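Local atomic coordinates of surface layer protein (Geobacillus stearothermophilus, PDB entry 4UJ7), a protein that probably self-assembles into the surface layer of this bacterium, here as a piece with two Big-like, immunoglobulin-type domains, one of them binding calcium. Residues 134-139 and 211-216; 169-174 and 197-202. All coordinates share one frame; numbering follows the deposited sequence.

Contact 1 (134-139 and 211-216); sequences NDVQLK and VDVEVI. With CA (calcium ion), chain B; CA (calcium ion), chain C.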
loop_
_atom_site.group_PDB
_atom_site.type_symbol
_atom_site.label_atom_id
_atom_site.label_comp_id
_atom_site.label_asym_id
_atom_site.label_seq_id
_atom_site.Cartn_x
_atom_site.Cartn_y
_atom_site.Cartn_z
ATOM N N ASN A 134 -9.918 6.422 -9.811
ATOM C CA ASN A 134 -10.615 7.583 -9.259
ATOM C C ASN A 134 -10.389 7.840 -7.781
ATOM O O ASN A 134 -11.078 8.662 -7.160
ATOM C CB ASN A 134 -12.103 7.480 -9.591
ATOM C CG ASN A 134 -12.372 7.631 -11.085
ATOM O OD1 ASN A 134 -11.812 8.509 -11.758
ATOM N ND2 ASN A 134 -13.251 6.779 -11.606
ATOM N N ASP A 135 -9.407 7.166 -7.205
ATOM C CA ASP A 135 -9.083 7.439 -5.814
ATOM C C ASP A 135 -7.613 7.302 -5.481
ATOM O O ASP A 135 -6.808 6.879 -6.325
ATOM C CB ASP A 135 -9.995 6.636 -4.845
ATOM C CG ASP A 135 -9.631 5.147 -4.725
ATOM O OD1 ASP A 135 -8.537 4.704 -5.126
ATOM O OD2 ASP A 135 -10.466 4.410 -4.165
ATOM N N VAL A 136 -7.281 7.719 -4.262
ATOM C CA VAL A 136 -6.049 7.327 -3.594
ATOM C C VAL A 136 -6.482 6.686 -2.295
ATOM O O VAL A 136 -7.479 7.086 -1.695
ATOM C CB VAL A 136 -5.115 8.536 -3.337
ATOM C CG1 VAL A 136 -3.932 8.160 -2.454
ATOM C CG2 VAL A 136 -4.645 9.116 -4.666
ATOM N N GLN A 137 -5.736 5.672 -1.873
ATOM C CA GLN A 137 -6.000 4.985 -0.623
ATOM C C GLN A 137 -4.790 5.072 0.277
ATOM O O GLN A 137 -3.674 4.746 -0.143
ATOM C CB GLN A 137 -6.297 3.519 -0.898
ATOM C CG GLN A 137 -7.691 3.276 -1.430
ATOM C CD GLN A 137 -7.989 1.801 -1.443
ATOM O OE1 GLN A 137 -7.265 1.014 -2.060
ATOM N NE2 GLN A 137 -9.019 1.412 -0.726
ATOM N N LEU A 138 -5.016 5.513 1.513
ATOM C CA LEU A 138 -3.933 5.731 2.484
ATOM C C LEU A 138 -4.131 4.947 3.768
ATOM O O LEU A 138 -5.259 4.776 4.239
ATOM C CB LEU A 138 -3.864 7.223 2.864
ATOM C CG LEU A 138 -3.672 8.207 1.709
ATOM C CD1 LEU A 138 -3.795 9.631 2.236
ATOM C CD2 LEU A 138 -2.347 8.012 0.972
ATOM N N LYS A 139 -3.021 4.464 4.328
ATOM C CA LYS A 139 -3.009 4.004 5.714
ATOM C C LYS A 139 -1.894 4.737 6.461
ATOM O O LYS A 139 -0.950 5.244 5.852
ATOM C CB LYS A 139 -2.815 2.483 5.804
ATOM C CG LYS A 139 -4.112 1.695 5.638
ATOM C CD LYS A 139 -3.815 0.198 5.712
ATOM C CE LYS A 139 -5.102 -0.607 5.726
ATOM N NZ LYS A 139 -5.839 -0.384 6.988
ATOM N N VAL A 211 1.555 14.102 2.905
ATOM C CA VAL A 211 1.694 13.288 1.702
ATOM C C VAL A 211 1.044 14.040 0.544
ATOM O O VAL A 211 -0.033 14.621 0.694
ATOM C CB VAL A 211 1.093 11.863 1.885
ATOM C CG1 VAL A 211 -0.405 11.910 2.188
ATOM C CG2 VAL A 211 1.402 10.967 0.685
ATOM N N ASP A 212 1.716 14.052 -0.601
ATOM C CA ASP A 212 1.183 14.707 -1.783
ATOM C C ASP A 212 0.450 13.690 -2.635
ATOM O O ASP A 212 1.026 12.678 -3.037
ATOM C CB ASP A 212 2.308 15.354 -2.595
ATOM C CG ASP A 212 2.767 16.683 -2.016
ATOM O OD1 ASP A 212 2.281 17.105 -0.946
ATOM O OD2 ASP A 212 3.631 17.319 -2.653
ATOM N N VAL A 213 -0.835 13.923 -2.877
ATOM C CA VAL A 213 -1.557 13.177 -3.899
ATOM C C VAL A 213 -1.524 13.946 -5.214
ATOM O O VAL A 213 -1.240 15.141 -5.223
ATOM C CB VAL A 213 -3.003 12.830 -3.478
ATOM C CG1 VAL A 213 -2.970 11.950 -2.232
ATOM C CG2 VAL A 213 -3.849 14.092 -3.240
ATOM N N GLU A 214 -1.760 13.258 -6.326
ATOM C CA GLU A 214 -1.683 13.899 -7.637
ATOM C C GLU A 214 -2.963 13.682 -8.427
ATOM O O GLU A 214 -3.416 12.542 -8.584
ATOM C CB GLU A 214 -0.487 13.354 -8.436
ATOM C CG GLU A 214 -0.195 14.134 -9.719
ATOM C CD GLU A 214 0.929 13.538 -10.555
ATOM O OE1 GLU A 214 1.563 12.552 -10.117
ATOM O OE2 GLU A 214 1.173 14.058 -11.673
ATOM N N VAL A 215 -3.536 14.772 -8.926
ATOM C CA VAL A 215 -4.615 14.673 -9.895
ATOM C C VAL A 215 -3.991 14.737 -11.287
ATOM O O VAL A 215 -3.192 15.634 -11.578
ATOM C CB VAL A 215 -5.698 15.761 -9.676
ATOM C CG1 VAL A 215 -6.674 15.812 -10.840
ATOM C CG2 VAL A 215 -6.457 15.456 -8.396
ATOM N N ILE A 216 -4.324 13.744 -12.100
ATOM C CA ILE A 216 -3.886 13.676 -13.505
ATOM C C ILE A 216 -5.137 13.699 -14.401
ATOM O O ILE A 216 -6.273 13.600 -13.920
ATOM C CB ILE A 216 -3.009 12.411 -13.783
ATOM C CG1 ILE A 216 -3.840 11.118 -13.626
ATOM C CG2 ILE A 216 -1.765 12.417 -12.905
ATOM C CD1 ILE A 216 -3.152 9.832 -14.100
HETATM CA CA CA B . -11.612 9.119 -14.024
HETATM CA CA CA C . -5.351 5.763 -7.886
HETATM O O HOH W 1 -13.522 7.751 -14.554
HETATM O O HOH W 2 -7.620 4.557 -7.693
HETATM O O HOH W 3 -13.384 10.484 -13.138
HETATM O O HOH W 4 -4.741 3.439 -8.422
#
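Val136 and Val213 meet at the tight centre of this contact. CG1 of Val213 rests against the fork of Val136, 3.9 Å from its CG1 and 4.1 Å from its CG2. Val213 CG1 points there because it stands beside its own backbone N, anti to the carbonyl carbon (chi1 -61°). Two residues along from Val136, Leu138 and Val211 reach toward each other tip to tip, with Leu138 CD1 4.1 Å from Val211 CG1. No hydrogen bond joins the two segments. Leu199 and Ile186 close in on the same cluster from the neighbouring strands.

The other end is looser and polar. Asn134 and Asp135 stay clear of 211-216 and turn to metal. Asn134 OD1 binds one calcium at 2.4 Å, and two waters sit on the same ion. Asn134 ND2 gives its N-H to one of them, which steadies the amide. Asp135 binds a second calcium through its backbone O, also at 2.4 Å. One water on that ion accepts from Asp135 N and donates to Asp135 OD1. Asp119, Asp120, Lys122 and Asn133 complete this second site.

Strands 135-144 and 206-216 belong to different sheets, so the valines and Leu138 form the apolar filling between them. This is the interior of a beta sandwich, as in Big-like domains of the immunoglobulin type, with calcium sites at one end.

Contact 2 (169-174 and 197-202); sequences VIVNAS and ETLTVK. With CA (calcium ion), chain D.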
loop_
_atom_site.group_PDB
_atom_site.type_symbol
_atom_site.label_atom_id
_atom_site.label_comp_id
_atom_site.label_asym_id
_atom_site.label_seq_id
_atom_site.Cartn_x
_atom_site.Cartn_y
_atom_site.Cartn_z
ATOM N N VAL A 169 -6.711 22.236 -7.608
ATOM C CA VAL A 169 -6.785 20.792 -7.335
ATOM C C VAL A 169 -7.525 20.646 -6.024
ATOM O O VAL A 169 -7.084 21.152 -4.992
ATOM C CB VAL A 169 -5.378 20.158 -7.221
ATOM C CG1 VAL A 169 -5.471 18.641 -7.038
ATOM C CG2 VAL A 169 -4.553 20.475 -8.461
ATOM N N ILE A 170 -8.657 19.947 -6.078
ATOM C CA ILE A 170 -9.567 19.885 -4.939
ATOM C C ILE A 170 -9.967 18.433 -4.715
ATOM O O ILE A 170 -10.497 17.773 -5.640
ATOM C CB ILE A 170 -10.804 20.801 -5.140
ATOM C CG1 ILE A 170 -10.359 22.188 -5.640
ATOM C CG2 ILE A 170 -11.563 20.917 -3.825
ATOM C CD1 ILE A 170 -11.479 23.024 -6.232
ATOM N N VAL A 171 -9.704 17.940 -3.502
ATOM C CA VAL A 171 -10.021 16.544 -3.172
ATOM C C VAL A 171 -10.776 16.423 -1.856
ATOM O O VAL A 171 -10.693 17.312 -1.000
ATOM C CB VAL A 171 -8.755 15.648 -3.109
ATOM C CG1 VAL A 171 -8.042 15.618 -4.448
ATOM C CG2 VAL A 171 -7.799 16.113 -2.022
ATOM N N ASN A 172 -11.528 15.335 -1.732
ATOM C CA ASN A 172 -12.154 14.955 -0.464
ATOM C C ASN A 172 -11.402 13.813 0.162
ATOM O O ASN A 172 -10.887 12.955 -0.547
ATOM C CB ASN A 172 -13.612 14.549 -0.680
ATOM C CG ASN A 172 -14.558 15.745 -0.678
ATOM O OD1 ASN A 172 -14.327 16.745 0.017
ATOM N ND2 ASN A 172 -15.628 15.644 -1.444
ATOM N N ALA A 173 -11.329 13.812 1.489
ATOM C CA ALA A 173 -10.639 12.767 2.249
ATOM C C ALA A 173 -11.625 12.213 3.246
ATOM O O ALA A 173 -12.192 12.975 4.056
ATOM C CB ALA A 173 -9.428 13.342 2.961
ATOM N N SER A 174 -11.843 10.898 3.218
ATOM C CA SER A 174 -12.866 10.275 4.064
ATOM C C SER A 174 -12.424 8.921 4.617
ATOM O O SER A 174 -11.938 8.080 3.851
ATOM C CB SER A 174 -14.124 10.056 3.231
ATOM O OG SER A 174 -13.811 9.302 2.069
ATOM N N GLU A 197 -1.525 17.895 -4.628
ATOM C CA GLU A 197 -2.243 18.457 -3.492
ATOM C C GLU A 197 -1.679 17.880 -2.201
ATOM O O GLU A 197 -1.642 16.660 -2.033
ATOM C CB GLU A 197 -3.749 18.166 -3.620
ATOM C CG GLU A 197 -4.625 18.794 -2.531
ATOM C CD GLU A 197 -4.890 20.275 -2.706
ATOM O OE1 GLU A 197 -4.205 20.950 -3.508
ATOM O OE2 GLU A 197 -5.825 20.773 -2.042
ATOM N N THR A 198 -1.222 18.748 -1.304
ATOM C CA THR A 198 -0.622 18.331 -0.040
ATOM C C THR A 198 -1.689 17.966 0.992
ATOM O O THR A 198 -2.547 18.790 1.330
ATOM C CB THR A 198 0.314 19.437 0.510
ATOM O OG1 THR A 198 1.335 19.680 -0.456
ATOM C CG2 THR A 198 0.976 18.998 1.815
ATOM N N LEU A 199 -1.639 16.733 1.494
ATOM C CA LEU A 199 -2.482 16.335 2.618
ATOM C C LEU A 199 -1.700 16.305 3.907
ATOM O O LEU A 199 -0.595 15.789 3.952
ATOM C CB LEU A 199 -3.110 14.960 2.372
ATOM C CG LEU A 199 -3.856 14.800 1.049
ATOM C CD1 LEU A 199 -4.431 13.390 0.917
ATOM C CD2 LEU A 199 -4.965 15.844 0.920
ATOM N N THR A 200 -2.300 16.840 4.965
ATOM C CA THR A 200 -1.663 16.888 6.285
ATOM C C THR A 200 -2.284 15.848 7.196
ATOM O O THR A 200 -3.514 15.762 7.309
ATOM C CB THR A 200 -1.758 18.306 6.896
ATOM O OG1 THR A 200 -1.155 19.229 5.982
ATOM C CG2 THR A 200 -1.027 18.389 8.233
ATOM N N VAL A 201 -1.427 15.060 7.853
ATOM C CA VAL A 201 -1.880 13.992 8.727
ATOM C C VAL A 201 -1.643 14.394 10.185
ATOM O O VAL A 201 -0.504 14.670 10.572
ATOM C CB VAL A 201 -1.082 12.697 8.439
ATOM C CG1 VAL A 201 -1.580 11.555 9.302
ATOM C CG2 VAL A 201 -1.154 12.325 6.961
ATOM N N LYS A 202 -2.713 14.410 10.971
ATOM C CA LYS A 202 -2.646 14.833 12.372
ATOM C C LYS A 202 -3.156 13.750 13.307
ATOM O O LYS A 202 -4.093 13.027 12.979
ATOM C CB LYS A 202 -3.467 16.112 12.581
ATOM C CG LYS A 202 -2.839 17.357 11.965
ATOM C CD LYS A 202 -3.507 18.601 12.520
ATOM C CE LYS A 202 -3.277 19.802 11.623
ATOM N NZ LYS A 202 -4.261 20.864 11.970
HETATM CA CA CA D . -6.122 22.703 -3.614
HETATM O O HOH W 5 -8.310 19.743 -1.673
HETATM O O HOH W 6 -8.173 22.553 -2.345
#
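Glu197 lies alongside Val169 and Val171, its aliphatic part overlapping both while its carboxylate turns to a calcium ion. Glu197 CB is 3.9 Å from Val169 CG1. Glu197 CG is 4.2 Å from Val171 CG2. In each pair the side chains run antiparallel, passing alongside each other.

The shape of Glu197 explains this double use. CG is anti to the backbone N (chi1 -176°), and the chain then bends at chi2 (77°). The bend carries the carboxylate round to the metal. Glu197 OE1 binds the calcium at 2.6 Å and Glu197 OE2 at 2.5 Å, so the carboxylate is bidentate. Val169 O binds the same calcium at 2.3 Å. That oxygen comes close to both carboxylate oxygens, because all three are ligands of the same ion. Glu162, Asp165, Asn167 and a water complete the site.

A second water ties the segments together. It accepts from Val171 N at 2.9 Å and donates to Glu197 OE2. This oxygen therefore serves the metal and the water at once. The segments have no direct hydrogen bond.

Away from the ion the contact becomes apolar. Val171 CG2 meets Leu199 CD2 at 4.1 Å, the two side chains crossing at a slant. Ile186, on strand 181-188, touches both of them.

Strands 171-178 and 195-203 lie in facing sheets, and at this end a metal ion and a water link the segments across the sandwich. Three acidic side chains converge on one ion, and its positive charge probably offsets their mutual repulsion. The chemistry implies that calcium bridges the loop before strand 171-178 and Glu197 of strand 195-203.

Both contacts bridge the two sheets of one sandwich domain and are buried, all four touching residues in contact 2 and three in contact 1, where Val211 is partly exposed. Contact 1 lies nearer the chain centre, about 11 Å against about 17 Å between centres. Contact 2 is nested in the loop closed by contact 1, centres about 8 Å apart. Strands 195-203 and 206-216 are sheet neighbours joined by backbone hydrogen bonds, including a probable one from Leu199 N to Val211 O. Leu199 CD1 packs on Val213 CG1. Contact 1 touches through apolar groups alone, and only its segment 134-139 supplies calcium ligands, beside others from elsewhere and water. In contact 2 one ion bridges both segments.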